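Local structure of putative oxidoreductase (Bacteroides fragilis NCTC 9343, 3EOF) at residues A[12-17]-A[68-73]; A[33-38]-A[111-116]; A[60-65]-A[132-137]; A[150-155]-A[242-247]. The protein binds flavin mononucleotide and is probably an oxidoreductase of the nitroreductase family, though its substrate is not known. All coordinates share one frame; numbering follows the deposited sequence.

How the interactions relate
Three of the four contacts border an FMN. Interactions 1 and 3 share one flavin, FMN of chain C: R13 of interaction 1 binds its O2 and N1, while Q65 and G132 of interaction 3 take N3, O4 and N5. Their centres are 16 Å apart, and V68 CG2 packs on H62 CB at 3.8 Å. Interaction 2, with its centre 23 Å from either, lines the second flavin, FMN of chain D, which the other subunit completes. Interaction 4 is farther from the flavins, the side chain of F152 being about 12 Å from a bound FMN, yet its strand touches interactions 2 and 3: I154 CG2 meets L111 CG at 3.6 Å, and I154 O meets T134 CG2 at 3.5 Å.

Interaction 1. Residues A[12-17]-A[68-73]. With FMN (flavin mononucleotide), chain C.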
# COMPACT_ATOMS: atom_id res chain seq x y z
N ILE A 12 14.78 3.77 -10.44
CA ILE A 12 15.45 4.61 -11.39
C ILE A 12 15.18 6.02 -10.96
O ILE A 12 14.00 6.39 -10.76
CB ILE A 12 14.94 4.37 -12.83
CG1 ILE A 12 15.18 2.91 -13.25
CG2 ILE A 12 15.59 5.36 -13.75
CD1 ILE A 12 16.66 2.49 -13.35
N ARG A 13 16.26 6.78 -10.81
CA ARG A 13 16.25 8.15 -10.35
C ARG A 13 16.79 9.17 -11.36
O ARG A 13 16.83 10.36 -11.07
CB ARG A 13 17.11 8.25 -9.08
CG ARG A 13 16.60 7.45 -7.90
CD ARG A 13 17.58 7.46 -6.76
NE ARG A 13 17.04 6.77 -5.60
CZ ARG A 13 17.11 5.46 -5.35
NH1 ARG A 13 17.70 4.62 -6.19
NH2 ARG A 13 16.57 4.98 -4.25
N LYS A 14 17.25 8.70 -12.53
CA LYS A 14 17.81 9.58 -13.55
C LYS A 14 16.98 9.28 -14.78
O LYS A 14 16.81 8.11 -15.11
CB LYS A 14 19.26 9.24 -13.84
CG LYS A 14 20.21 9.31 -12.70
CD LYS A 14 20.55 10.70 -12.34
CE LYS A 14 21.55 10.71 -11.17
NZ LYS A 14 22.81 9.96 -11.48
N TYR A 15 16.48 10.32 -15.46
CA TYR A 15 15.57 10.13 -16.58
C TYR A 15 16.08 10.82 -17.81
O TYR A 15 16.82 11.81 -17.77
CB TYR A 15 14.16 10.63 -16.22
CG TYR A 15 13.74 10.14 -14.85
CD1 TYR A 15 13.30 8.83 -14.66
CD2 TYR A 15 13.88 10.95 -13.72
CE1 TYR A 15 12.97 8.36 -13.38
CE2 TYR A 15 13.53 10.50 -12.43
CZ TYR A 15 13.08 9.22 -12.28
OH TYR A 15 12.74 8.78 -11.02
N GLN A 16 15.67 10.23 -18.91
CA GLN A 16 16.04 10.67 -20.22
C GLN A 16 15.19 11.93 -20.48
O GLN A 16 14.12 12.11 -19.88
CB GLN A 16 15.72 9.52 -21.19
CG GLN A 16 16.36 9.59 -22.51
CD GLN A 16 15.74 8.62 -23.49
OE1 GLN A 16 15.25 7.55 -23.07
NE2 GLN A 16 15.75 8.99 -24.81
N GLN A 17 15.70 12.81 -21.33
CA GLN A 17 14.99 14.00 -21.77
C GLN A 17 14.07 13.49 -22.85
O GLN A 17 14.38 13.63 -24.03
CB GLN A 17 15.96 15.00 -22.42
CG GLN A 17 16.94 15.63 -21.48
CD GLN A 17 16.27 16.66 -20.61
OE1 GLN A 17 15.72 17.65 -21.10
NE2 GLN A 17 16.31 16.44 -19.30
N VAL A 68 12.31 14.98 -8.63
CA VAL A 68 11.10 15.78 -8.78
C VAL A 68 11.16 16.72 -9.99
O VAL A 68 10.17 16.92 -10.68
CB VAL A 68 10.76 16.63 -7.53
CG1 VAL A 68 9.49 17.43 -7.79
CG2 VAL A 68 10.58 15.74 -6.28
N LYS A 69 12.31 17.37 -10.21
CA LYS A 69 12.44 18.29 -11.34
C LYS A 69 12.88 17.56 -12.59
O LYS A 69 12.48 17.93 -13.69
CB LYS A 69 13.42 19.42 -11.02
CG LYS A 69 12.96 20.43 -9.96
CD LYS A 69 14.08 21.47 -9.74
CE LYS A 69 13.90 22.33 -8.48
NZ LYS A 69 15.08 23.25 -8.18
N GLU A 70 13.67 16.51 -12.43
CA GLU A 70 14.22 15.81 -13.54
C GLU A 70 13.26 14.85 -14.23
O GLU A 70 13.39 14.64 -15.43
CB GLU A 70 15.50 15.12 -13.11
CG GLU A 70 16.54 16.15 -12.75
CD GLU A 70 17.86 15.57 -12.28
OE1 GLU A 70 18.09 14.33 -12.47
OE2 GLU A 70 18.64 16.40 -11.72
N ALA A 71 12.28 14.31 -13.52
CA ALA A 71 11.34 13.38 -14.18
C ALA A 71 10.34 14.18 -15.01
O ALA A 71 9.96 15.27 -14.62
CB ALA A 71 10.63 12.47 -13.19
N PRO A 72 9.95 13.64 -16.18
CA PRO A 72 8.93 14.30 -16.96
C PRO A 72 7.57 14.33 -16.25
O PRO A 72 6.79 15.29 -16.44
CB PRO A 72 8.86 13.44 -18.23
CG PRO A 72 9.32 12.14 -17.84
CD PRO A 72 10.44 12.44 -16.88
N VAL A 73 7.32 13.30 -15.44
CA VAL A 73 6.06 13.15 -14.69
C VAL A 73 6.34 12.84 -13.22
O VAL A 73 7.20 12.01 -12.89
CB VAL A 73 5.18 12.01 -15.30
CG1 VAL A 73 3.92 11.86 -14.51
CG2 VAL A 73 4.89 12.28 -16.80
N1 FMN C . 14.26 6.51 -2.92
C2 FMN C . 14.84 7.78 -2.84
O2 FMN C . 15.87 8.05 -3.48
N3 FMN C . 14.30 8.77 -2.01
C4 FMN C . 13.15 8.54 -1.22
O4 FMN C . 12.46 9.55 -0.82
C4A FMN C . 12.59 7.23 -1.30
N5 FMN C . 11.47 6.93 -0.55
C5A FMN C . 10.85 5.69 -0.63
C6 FMN C . 9.71 5.48 0.16
C7 FMN C . 9.05 4.27 0.15
C7M FMN C . 7.84 4.11 1.03
C8 FMN C . 9.53 3.23 -0.65
C8M FMN C . 8.68 2.02 -0.83
C9 FMN C . 10.69 3.43 -1.44
C9A FMN C . 11.38 4.67 -1.45
N10 FMN C . 12.54 4.94 -2.21
C10 FMN C . 13.14 6.22 -2.14
C1' FMN C . 13.23 3.88 -3.06
C2' FMN C . 13.98 2.93 -2.14
O2' FMN C . 15.12 3.62 -1.60
C3' FMN C . 14.32 1.63 -2.84
O3' FMN C . 13.16 0.85 -3.19
C4' FMN C . 15.26 0.74 -2.01
O4' FMN C . 16.55 1.32 -1.92
C5' FMN C . 15.46 -0.58 -2.71
O5' FMN C . 15.89 -0.21 -4.02
P FMN C . 15.21 -0.86 -5.36
O1P FMN C . 13.73 -0.43 -5.47
O2P FMN C . 15.28 -2.36 -5.23
O3P FMN C . 16.14 -0.43 -6.50
O HOH W 1 17.53 12.71 -10.38
O HOH W 2 17.47 12.69 -14.69
O HOH W 3 16.69 14.77 -16.47
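The extended segment 12-17 passes the C-terminal end of helix 67-70, coming nearest where the CA atoms of Y15 and A71 lie 5.8 Å apart, just as the chain leaves helical geometry. Y15 carries the direct packing. Its ring receives A71 CB over one face in a CH-pi contact, 4.0 Å from the centroid, with the methyl displaced toward CD2 and CE2. With CG beside the backbone N (chi1 -46°), the ring is swung against this turn, while Y15 CB rests on P72 CD at 4.2 Å. The phenol OH is bonded to T158 OG1 on strand 151-160. At the outer side, E70 reaches the loop backbone through water. One water donates to R13 O and, at 2.7 Å, to E70 OE1; another accepts from Y15 N at 2.7 Å and lies beside the same carboxylate oxygen. R13 leads away from this packing, extended from CG to NE, to the pyrimidine edge of FMN. NE gives a nearly straight bond to FMN O2 (2.7 Å, 167°), and NH2 reaches FMN N1 at 3.1 Å. Two bonds along one edge fix the rotation of the guanidinium, and its positive charge beside N1 and O2 would be expected to favour the reduced, anionic flavin.

Interaction 2. Residues A[33-38]-A[111-116]; sequences FRASTM and LLVAQT. With FMN (flavin mononucleotide), chain D.
F33 turns the edge of its ring to V113, with CD1 3.6 Å from V113 CG1, which lies near the ring plane. With CG beside the backbone N (chi1 -55°), the ring reaches back to the helix although its CB starts out away from it. A35 is the closest residue in the backbone sense, its CA 5.6 Å from that of V113, and its methyl enters the helix surface between L112, V113 and T116. A35 CB lies 3.5 Å from T116 OG1. That hydroxyl is turned back into the helix, donating to L112 O at 2.7 Å; T116 N bonds to the same carbonyl from the opposite face of its plane, so two donors grip one buried oxygen. Farther along, L112 CD2 sits 3.5 Å from S36 O, on the side where the flavin's dimethylbenzene ring lies. The loop then offers T37 N to the ribityl O3' of FMN (3.1 Å, 150°). T37 OG1 and M38 N are both held by D109 of the same helix, whereas R9 and R171 of the second subunit bind loop carbonyls and this flavin. Such a flavin site, built from both subunits at the dimer interface, is characteristic of the nitroreductase fold.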
# COMPACT_ATOMS: atom_id res chain seq x y z
N PHE A 33 -5.79 1.47 -12.02
CA PHE A 33 -7.01 1.64 -11.25
C PHE A 33 -7.84 0.36 -11.20
O PHE A 33 -8.79 0.29 -10.44
CB PHE A 33 -7.88 2.82 -11.73
CG PHE A 33 -7.17 4.15 -11.79
CD1 PHE A 33 -6.09 4.44 -10.99
CD2 PHE A 33 -7.65 5.15 -12.65
CE1 PHE A 33 -5.48 5.69 -11.05
CE2 PHE A 33 -7.03 6.35 -12.72
CZ PHE A 33 -5.93 6.63 -11.92
N ARG A 34 -7.46 -0.65 -11.97
CA ARG A 34 -8.04 -1.98 -11.86
C ARG A 34 -7.56 -2.75 -10.61
O ARG A 34 -8.02 -3.84 -10.37
CB ARG A 34 -7.78 -2.81 -13.14
CG ARG A 34 -8.66 -2.38 -14.29
CD ARG A 34 -10.02 -2.81 -13.93
NE ARG A 34 -11.07 -2.33 -14.80
CZ ARG A 34 -12.35 -2.60 -14.55
NH1 ARG A 34 -12.69 -3.36 -13.49
NH2 ARG A 34 -13.28 -2.12 -15.36
N ALA A 35 -6.63 -2.17 -9.84
CA ALA A 35 -6.16 -2.73 -8.57
C ALA A 35 -7.38 -2.91 -7.69
O ALA A 35 -8.41 -2.20 -7.85
CB ALA A 35 -5.14 -1.77 -7.88
N SER A 36 -7.29 -3.85 -6.76
CA SER A 36 -8.37 -4.11 -5.83
C SER A 36 -8.62 -2.86 -5.10
O SER A 36 -7.66 -2.09 -4.82
CB SER A 36 -8.00 -5.20 -4.86
OG SER A 36 -7.82 -6.39 -5.56
N THR A 37 -9.89 -2.61 -4.81
CA THR A 37 -10.30 -1.42 -4.09
C THR A 37 -11.45 -1.78 -3.16
O THR A 37 -12.33 -2.50 -3.55
CB THR A 37 -10.73 -0.28 -5.04
OG1 THR A 37 -11.41 0.71 -4.28
CG2 THR A 37 -11.64 -0.80 -6.14
N MSE A 38 -11.42 -1.26 -1.92
CA MSE A 38 -12.42 -1.58 -0.91
C MSE A 38 -13.77 -1.14 -1.36
O MSE A 38 -13.97 0.05 -1.65
CB MSE A 38 -12.13 -0.86 0.39
CG MSE A 38 -13.06 -1.28 1.50
SE MSE A 38 -12.62 -0.19 3.09
CE MSE A 38 -14.00 1.14 2.87
N LEU A 111 -2.19 2.83 -2.19
CA LEU A 111 -0.89 2.21 -2.29
C LEU A 111 -0.97 1.05 -3.28
O LEU A 111 -0.02 0.80 -3.99
CB LEU A 111 -0.39 1.76 -0.95
CG LEU A 111 0.06 2.96 -0.11
CD1 LEU A 111 0.10 2.60 1.36
CD2 LEU A 111 1.38 3.40 -0.61
N LEU A 112 -2.11 0.38 -3.31
CA LEU A 112 -2.34 -0.72 -4.29
C LEU A 112 -2.30 -0.23 -5.72
O LEU A 112 -1.71 -0.85 -6.58
CB LEU A 112 -3.67 -1.39 -3.99
CG LEU A 112 -3.67 -2.58 -3.04
CD1 LEU A 112 -2.70 -2.57 -1.88
CD2 LEU A 112 -5.07 -2.78 -2.56
N VAL A 113 -2.96 0.91 -5.96
CA VAL A 113 -2.89 1.57 -7.27
C VAL A 113 -1.46 1.99 -7.62
O VAL A 113 -0.97 1.73 -8.72
CB VAL A 113 -3.83 2.83 -7.34
CG1 VAL A 113 -3.54 3.65 -8.54
CG2 VAL A 113 -5.26 2.42 -7.32
N ALA A 114 -0.81 2.68 -6.70
CA ALA A 114 0.51 3.20 -6.94
C ALA A 114 1.48 2.16 -7.34
O ALA A 114 2.26 2.35 -8.28
CB ALA A 114 1.04 3.97 -5.70
N GLN A 115 1.45 1.04 -6.63
CA GLN A 115 2.32 -0.08 -6.95
C GLN A 115 1.87 -0.84 -8.20
O GLN A 115 2.70 -1.36 -8.90
CB GLN A 115 2.44 -1.01 -5.77
CG GLN A 115 3.43 -2.14 -5.96
CD GLN A 115 4.83 -1.68 -6.33
OE1 GLN A 115 5.34 -0.65 -5.88
NE2 GLN A 115 5.48 -2.48 -7.12
N THR A 116 0.58 -0.88 -8.50
CA THR A 116 0.13 -1.51 -9.76
C THR A 116 0.67 -0.64 -10.87
O THR A 116 1.27 -1.13 -11.82
CB THR A 116 -1.41 -1.71 -9.84
OG1 THR A 116 -1.86 -2.46 -8.71
CG2 THR A 116 -1.77 -2.46 -11.10
N1 FMN D . -13.32 -8.40 -0.92
C2 FMN D . -14.08 -9.23 -0.09
O2 FMN D . -14.87 -10.08 -0.54
N3 FMN D . -14.02 -9.08 1.29
C4 FMN D . -13.18 -8.15 1.89
O4 FMN D . -12.85 -8.40 3.07
C4A FMN D . -12.39 -7.30 1.07
N5 FMN D . -11.53 -6.33 1.61
C5A FMN D . -10.73 -5.52 0.79
C6 FMN D . -9.87 -4.57 1.36
C7 FMN D . -9.04 -3.75 0.58
C7M FMN D . -7.70 -3.37 1.16
C8 FMN D . -9.12 -3.89 -0.82
C8M FMN D . -8.02 -3.32 -1.64
C9 FMN D . -9.98 -4.82 -1.40
C9A FMN D . -10.80 -5.66 -0.62
N10 FMN D . -11.66 -6.64 -1.17
C10 FMN D . -12.47 -7.44 -0.35
C1' FMN D . -11.85 -6.78 -2.65
C2' FMN D . -12.72 -5.63 -3.14
O2' FMN D . -14.03 -5.72 -2.60
C3' FMN D . -12.70 -5.63 -4.68
O3' FMN D . -11.39 -5.29 -5.11
C4' FMN D . -13.73 -4.70 -5.31
O4' FMN D . -15.01 -5.31 -5.29
C5' FMN D . -13.40 -4.42 -6.76
O5' FMN D . -13.41 -5.68 -7.40
P FMN D . -12.23 -6.21 -8.39
O1P FMN D . -12.03 -5.21 -9.50
O2P FMN D . -12.70 -7.51 -9.01
O3P FMN D . -10.96 -6.39 -7.56

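Interaction 3. Residues A[60-65]-A[132-137]; sequences PAHFNQ and GTTTYN. With FMN (flavin mononucleotide), chain C.
This contact forms the part of the nitroreductase FMN site that reads the pyrimidine edge and N5 of the flavin, joining a type I beta turn, P60 to F63, to the loop after strand 127-131. Q65 and G132 approach the isoalloxazine from the two segments. Q65 OE1 accepts from FMN N3 at 2.7 Å while its NE2 donates to FMN O4, so the amide pairs with the ring edge through both ends; G132 N also donates to O4 (3.1 Å) and more weakly to N5. H62 O takes a second bond from Q65 NE2, which holds the amide in its rotation. Behind this first shell, H62 and T133 share a short bond, ND1 to OG1 at 2.6 Å, with the hydroxyl at the edge and in the plane of the imidazole. T133 OG1 reaches it from between its backbone N and carbonyl carbon (chi1 44°). T134 OG1, bonded to T156 OG1, lies by the same ring edge. At the margin of the contact F63 points its ring edge toward the face of Y136 in an offset edge-to-face pair with planes at 69°. At the far end N137 ND2 donates to A61 O at 2.7 Å and 165°, the acceptor lying in the asparagine amide plane.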
# COMPACT_ATOMS: atom_id res chain seq x y z
N PRO A 60 10.81 21.24 -2.77
CA PRO A 60 11.16 21.41 -1.35
C PRO A 60 10.45 20.46 -0.41
O PRO A 60 11.04 20.02 0.58
CB PRO A 60 10.72 22.86 -1.05
CG PRO A 60 10.57 23.51 -2.32
CD PRO A 60 10.23 22.46 -3.34
N ALA A 61 9.18 20.16 -0.70
CA ALA A 61 8.37 19.20 0.05
C ALA A 61 9.12 17.85 0.10
O ALA A 61 9.12 17.13 1.13
CB ALA A 61 7.00 19.03 -0.63
N HIS A 62 9.78 17.52 -1.02
CA HIS A 62 10.52 16.28 -1.17
C HIS A 62 12.01 16.46 -0.91
O HIS A 62 12.81 15.68 -1.37
CB HIS A 62 10.23 15.68 -2.55
CG HIS A 62 8.79 15.32 -2.71
ND1 HIS A 62 8.21 14.29 -2.01
CD2 HIS A 62 7.78 15.92 -3.40
CE1 HIS A 62 6.93 14.22 -2.32
NE2 HIS A 62 6.64 15.18 -3.17
N PHE A 63 12.36 17.45 -0.09
CA PHE A 63 13.74 17.73 0.28
C PHE A 63 14.67 18.00 -0.90
O PHE A 63 15.90 17.77 -0.81
CB PHE A 63 14.35 16.63 1.17
CG PHE A 63 13.56 16.33 2.41
CD1 PHE A 63 13.03 17.35 3.18
CD2 PHE A 63 13.42 15.03 2.85
CE1 PHE A 63 12.30 17.06 4.31
CE2 PHE A 63 12.70 14.75 4.01
CZ PHE A 63 12.14 15.76 4.71
N ASN A 64 14.09 18.53 -1.98
CA ASN A 64 14.83 18.86 -3.19
C ASN A 64 15.60 17.71 -3.82
O ASN A 64 16.68 17.87 -4.39
CB ASN A 64 15.71 20.07 -2.89
CG ASN A 64 14.89 21.31 -2.72
OD1 ASN A 64 15.10 22.09 -1.79
ND2 ASN A 64 13.90 21.49 -3.62
N GLN A 65 15.00 16.52 -3.71
CA GLN A 65 15.57 15.34 -4.31
C GLN A 65 15.42 15.62 -5.76
O GLN A 65 14.36 16.07 -6.18
CB GLN A 65 14.82 14.09 -3.93
CG GLN A 65 14.87 13.79 -2.46
CD GLN A 65 14.17 12.52 -2.14
OE1 GLN A 65 14.72 11.45 -2.37
NE2 GLN A 65 12.95 12.61 -1.59
N GLY A 132 9.48 9.01 -0.24
CA GLY A 132 9.01 8.78 1.13
C GLY A 132 8.80 10.09 1.85
O GLY A 132 8.16 10.17 2.93
N THR A 133 9.31 11.14 1.23
CA THR A 133 9.18 12.49 1.75
C THR A 133 7.74 13.01 1.78
O THR A 133 7.43 14.02 2.42
CB THR A 133 10.08 13.41 0.96
OG1 THR A 133 9.95 13.09 -0.44
CG2 THR A 133 11.52 13.15 1.38
N THR A 134 6.84 12.32 1.07
CA THR A 134 5.43 12.70 1.02
C THR A 134 4.77 12.75 2.38
O THR A 134 3.92 13.59 2.59
CB THR A 134 4.62 11.68 0.16
OG1 THR A 134 5.22 11.58 -1.12
CG2 THR A 134 3.24 12.12 -0.05
N THR A 135 5.13 11.80 3.26
CA THR A 135 4.60 11.71 4.61
C THR A 135 5.48 12.51 5.60
O THR A 135 5.15 12.62 6.77
CB THR A 135 4.36 10.25 4.98
OG1 THR A 135 5.48 9.45 4.59
CG2 THR A 135 3.13 9.71 4.25
N TYR A 136 6.59 13.07 5.15
CA TYR A 136 7.36 14.03 6.02
C TYR A 136 6.79 15.42 5.86
O TYR A 136 6.76 16.24 6.81
CB TYR A 136 8.85 14.08 5.69
CG TYR A 136 9.59 12.87 6.17
CD1 TYR A 136 9.44 11.64 5.52
CD2 TYR A 136 10.41 12.93 7.30
CE1 TYR A 136 10.08 10.52 5.96
CE2 TYR A 136 11.06 11.80 7.76
CZ TYR A 136 10.90 10.59 7.08
OH TYR A 136 11.54 9.45 7.53
N ASN A 137 6.41 15.74 4.62
CA ASN A 137 5.87 17.07 4.30
C ASN A 137 4.50 17.07 3.66
O ASN A 137 4.30 17.76 2.66
CB ASN A 137 6.83 17.79 3.39
CG ASN A 137 7.99 18.42 4.15
OD1 ASN A 137 7.81 19.05 5.19
ND2 ASN A 137 9.19 18.29 3.59
N1 FMN C . 14.26 6.51 -2.92
C2 FMN C . 14.84 7.78 -2.84
O2 FMN C . 15.87 8.05 -3.48
N3 FMN C . 14.30 8.77 -2.01
C4 FMN C . 13.15 8.54 -1.22
O4 FMN C . 12.46 9.55 -0.82
C4A FMN C . 12.59 7.23 -1.30
N5 FMN C . 11.47 6.93 -0.55
C5A FMN C . 10.85 5.69 -0.63
C6 FMN C . 9.71 5.48 0.16
C7 FMN C . 9.05 4.27 0.15
C7M FMN C . 7.84 4.11 1.03
C8 FMN C . 9.53 3.23 -0.65
C8M FMN C . 8.68 2.02 -0.83
C9 FMN C . 10.69 3.43 -1.44
C9A FMN C . 11.38 4.67 -1.45
N10 FMN C . 12.54 4.94 -2.21
C10 FMN C . 13.14 6.22 -2.14
C1' FMN C . 13.23 3.88 -3.06
C2' FMN C . 13.98 2.93 -2.14
O2' FMN C . 15.12 3.62 -1.60
C3' FMN C . 14.32 1.63 -2.84
O3' FMN C . 13.16 0.85 -3.19
C4' FMN C . 15.26 0.74 -2.01
O4' FMN C . 16.55 1.32 -1.92
C5' FMN C . 15.46 -0.58 -2.71
O5' FMN C . 15.89 -0.21 -4.02
P FMN C . 15.21 -0.86 -5.36
O1P FMN C . 13.73 -0.43 -5.47
O2P FMN C . 15.28 -2.36 -5.23
O3P FMN C . 16.14 -0.43 -6.50

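Interaction 4. Residues A[150-155]-A[242-247]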
# COMPACT_ATOMS: atom_id res chain seq x y z
N LEU A 150 -10.54 15.47 3.44
CA LEU A 150 -10.70 14.06 3.10
C LEU A 150 -9.80 13.59 1.94
O LEU A 150 -10.03 12.52 1.34
CB LEU A 150 -12.16 13.70 2.88
CG LEU A 150 -13.06 13.90 4.09
CD1 LEU A 150 -14.47 13.43 3.73
CD2 LEU A 150 -12.52 13.19 5.32
N VAL A 151 -8.76 14.39 1.68
CA VAL A 151 -7.72 14.07 0.68
C VAL A 151 -6.40 14.25 1.40
O VAL A 151 -6.19 15.24 2.08
CB VAL A 151 -7.75 14.93 -0.60
CG1 VAL A 151 -6.70 14.44 -1.60
CG2 VAL A 151 -9.20 14.91 -1.28
N PHE A 152 -5.55 13.24 1.29
CA PHE A 152 -4.30 13.20 1.97
C PHE A 152 -3.24 12.55 1.05
O PHE A 152 -3.47 11.46 0.51
CB PHE A 152 -4.47 12.38 3.29
CG PHE A 152 -3.30 12.54 4.23
CD1 PHE A 152 -2.12 11.85 3.99
CD2 PHE A 152 -3.37 13.39 5.31
CE1 PHE A 152 -1.00 12.03 4.80
CE2 PHE A 152 -2.26 13.58 6.13
CZ PHE A 152 -1.07 12.88 5.87
N PRO A 153 -2.07 13.20 0.87
CA PRO A 153 -1.06 12.62 0.01
C PRO A 153 -0.37 11.45 0.69
O PRO A 153 0.10 11.57 1.83
CB PRO A 153 -0.09 13.76 -0.20
CG PRO A 153 -0.15 14.51 1.08
CD PRO A 153 -1.59 14.48 1.46
N ILE A 154 -0.40 10.29 0.02
CA ILE A 154 0.16 9.05 0.58
C ILE A 154 1.59 8.86 0.10
O ILE A 154 2.52 8.80 0.92
CB ILE A 154 -0.73 7.81 0.23
CG1 ILE A 154 -2.09 7.96 0.94
CG2 ILE A 154 -0.08 6.48 0.67
CD1 ILE A 154 -2.01 8.17 2.43
N THR A 155 1.77 8.71 -1.20
CA THR A 155 3.11 8.64 -1.74
C THR A 155 3.20 9.35 -3.10
O THR A 155 2.18 9.67 -3.70
CB THR A 155 3.67 7.23 -1.84
OG1 THR A 155 5.08 7.32 -2.12
CG2 THR A 155 2.95 6.48 -2.93
N ARG A 242 -5.68 15.47 11.12
CA ARG A 242 -6.74 16.24 11.77
C ARG A 242 -7.22 17.37 10.83
O ARG A 242 -8.42 17.53 10.55
CB ARG A 242 -6.20 16.80 13.10
CG ARG A 242 -7.19 17.68 13.88
CD ARG A 242 -6.78 17.86 15.39
NE ARG A 242 -6.40 16.57 16.01
CZ ARG A 242 -5.18 16.25 16.47
NH1 ARG A 242 -4.16 17.13 16.44
NH2 ARG A 242 -4.98 15.04 16.99
N ARG A 243 -6.25 18.10 10.31
CA ARG A 243 -6.47 19.24 9.45
C ARG A 243 -7.23 18.79 8.20
O ARG A 243 -8.08 19.51 7.66
CB ARG A 243 -5.10 19.83 9.12
CG ARG A 243 -5.01 21.31 9.17
CD ARG A 243 -3.78 21.76 9.99
NE ARG A 243 -2.50 21.44 9.37
CZ ARG A 243 -1.30 21.53 9.96
NH1 ARG A 243 -1.18 21.89 11.25
NH2 ARG A 243 -0.20 21.23 9.28
N GLN A 244 -6.95 17.58 7.75
CA GLN A 244 -7.63 17.04 6.55
C GLN A 244 -8.92 16.27 6.84
O GLN A 244 -9.51 15.63 5.93
CB GLN A 244 -6.69 16.14 5.75
CG GLN A 244 -5.50 16.86 5.14
CD GLN A 244 -5.85 18.10 4.35
OE1 GLN A 244 -5.82 19.22 4.88
NE2 GLN A 244 -6.15 17.94 3.11
N GLY A 245 -9.35 16.33 8.09
CA GLY A 245 -10.56 15.71 8.56
C GLY A 245 -10.58 14.22 8.70
O GLY A 245 -11.67 13.62 8.70
N PHE A 246 -9.41 13.59 8.84
CA PHE A 246 -9.38 12.15 9.03
C PHE A 246 -9.29 11.78 10.49
O PHE A 246 -9.11 10.63 10.85
CB PHE A 246 -8.28 11.50 8.22
CG PHE A 246 -8.63 11.30 6.79
CD1 PHE A 246 -9.62 10.39 6.43
CD2 PHE A 246 -7.94 11.98 5.79
CE1 PHE A 246 -9.93 10.16 5.07
CE2 PHE A 246 -8.22 11.74 4.47
CZ PHE A 246 -9.24 10.83 4.10
N MSE A 247 -9.44 12.78 11.33
CA MSE A 247 -9.61 12.59 12.75
C MSE A 247 -9.96 13.89 13.39
O MSE A 247 -9.78 14.96 12.80
CB MSE A 247 -8.42 11.98 13.42
CG MSE A 247 -7.10 12.47 12.97
SE MSE A 247 -5.88 11.18 13.74
CE MSE A 247 -5.83 11.99 15.60
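The start of strand 151-160 meets the end of helix 227-243, the CA atoms of L150 and Q244 standing 5.5 Å apart. The helix closes in a Schellman motif: G245, at positive phi, is the C-prime residue, with G245 N bonded to R242 O and F246 N to L241 O. This turn presents Q244 O to L150 N, in a bond of 2.7 Å, and brings F246 back against the backbone of L150. The contact thus ties the C-terminal helix to an inner strand of the antiparallel sheet. F246 CZ lies 3.3 Å from L150 O, and L150 CD2 sits over one face of the F246 ring in a CH-pi contact, 4.2 Å from the centroid and offset toward the rim. The leucine starts away from the helix end, but its CD2 branch returns to touch G245 O as well. F152 adds CB against F246 CE2 at 4.0 Å, and F103 of helix 100-123 meets both phenylalanine rings. Q244 CG approaches F152 CD2 obliquely, at 4.1 Å. Bent at chi2 (-51°), the glutamine chain folds over to the strand; its NE2 also bonds to L147 O, in the loop that leads into that strand. The same amide nitrogen donates to V151 O at 2.9 Å with an almost straight angle of 177°, the acceptor lying in the glutamine amide plane.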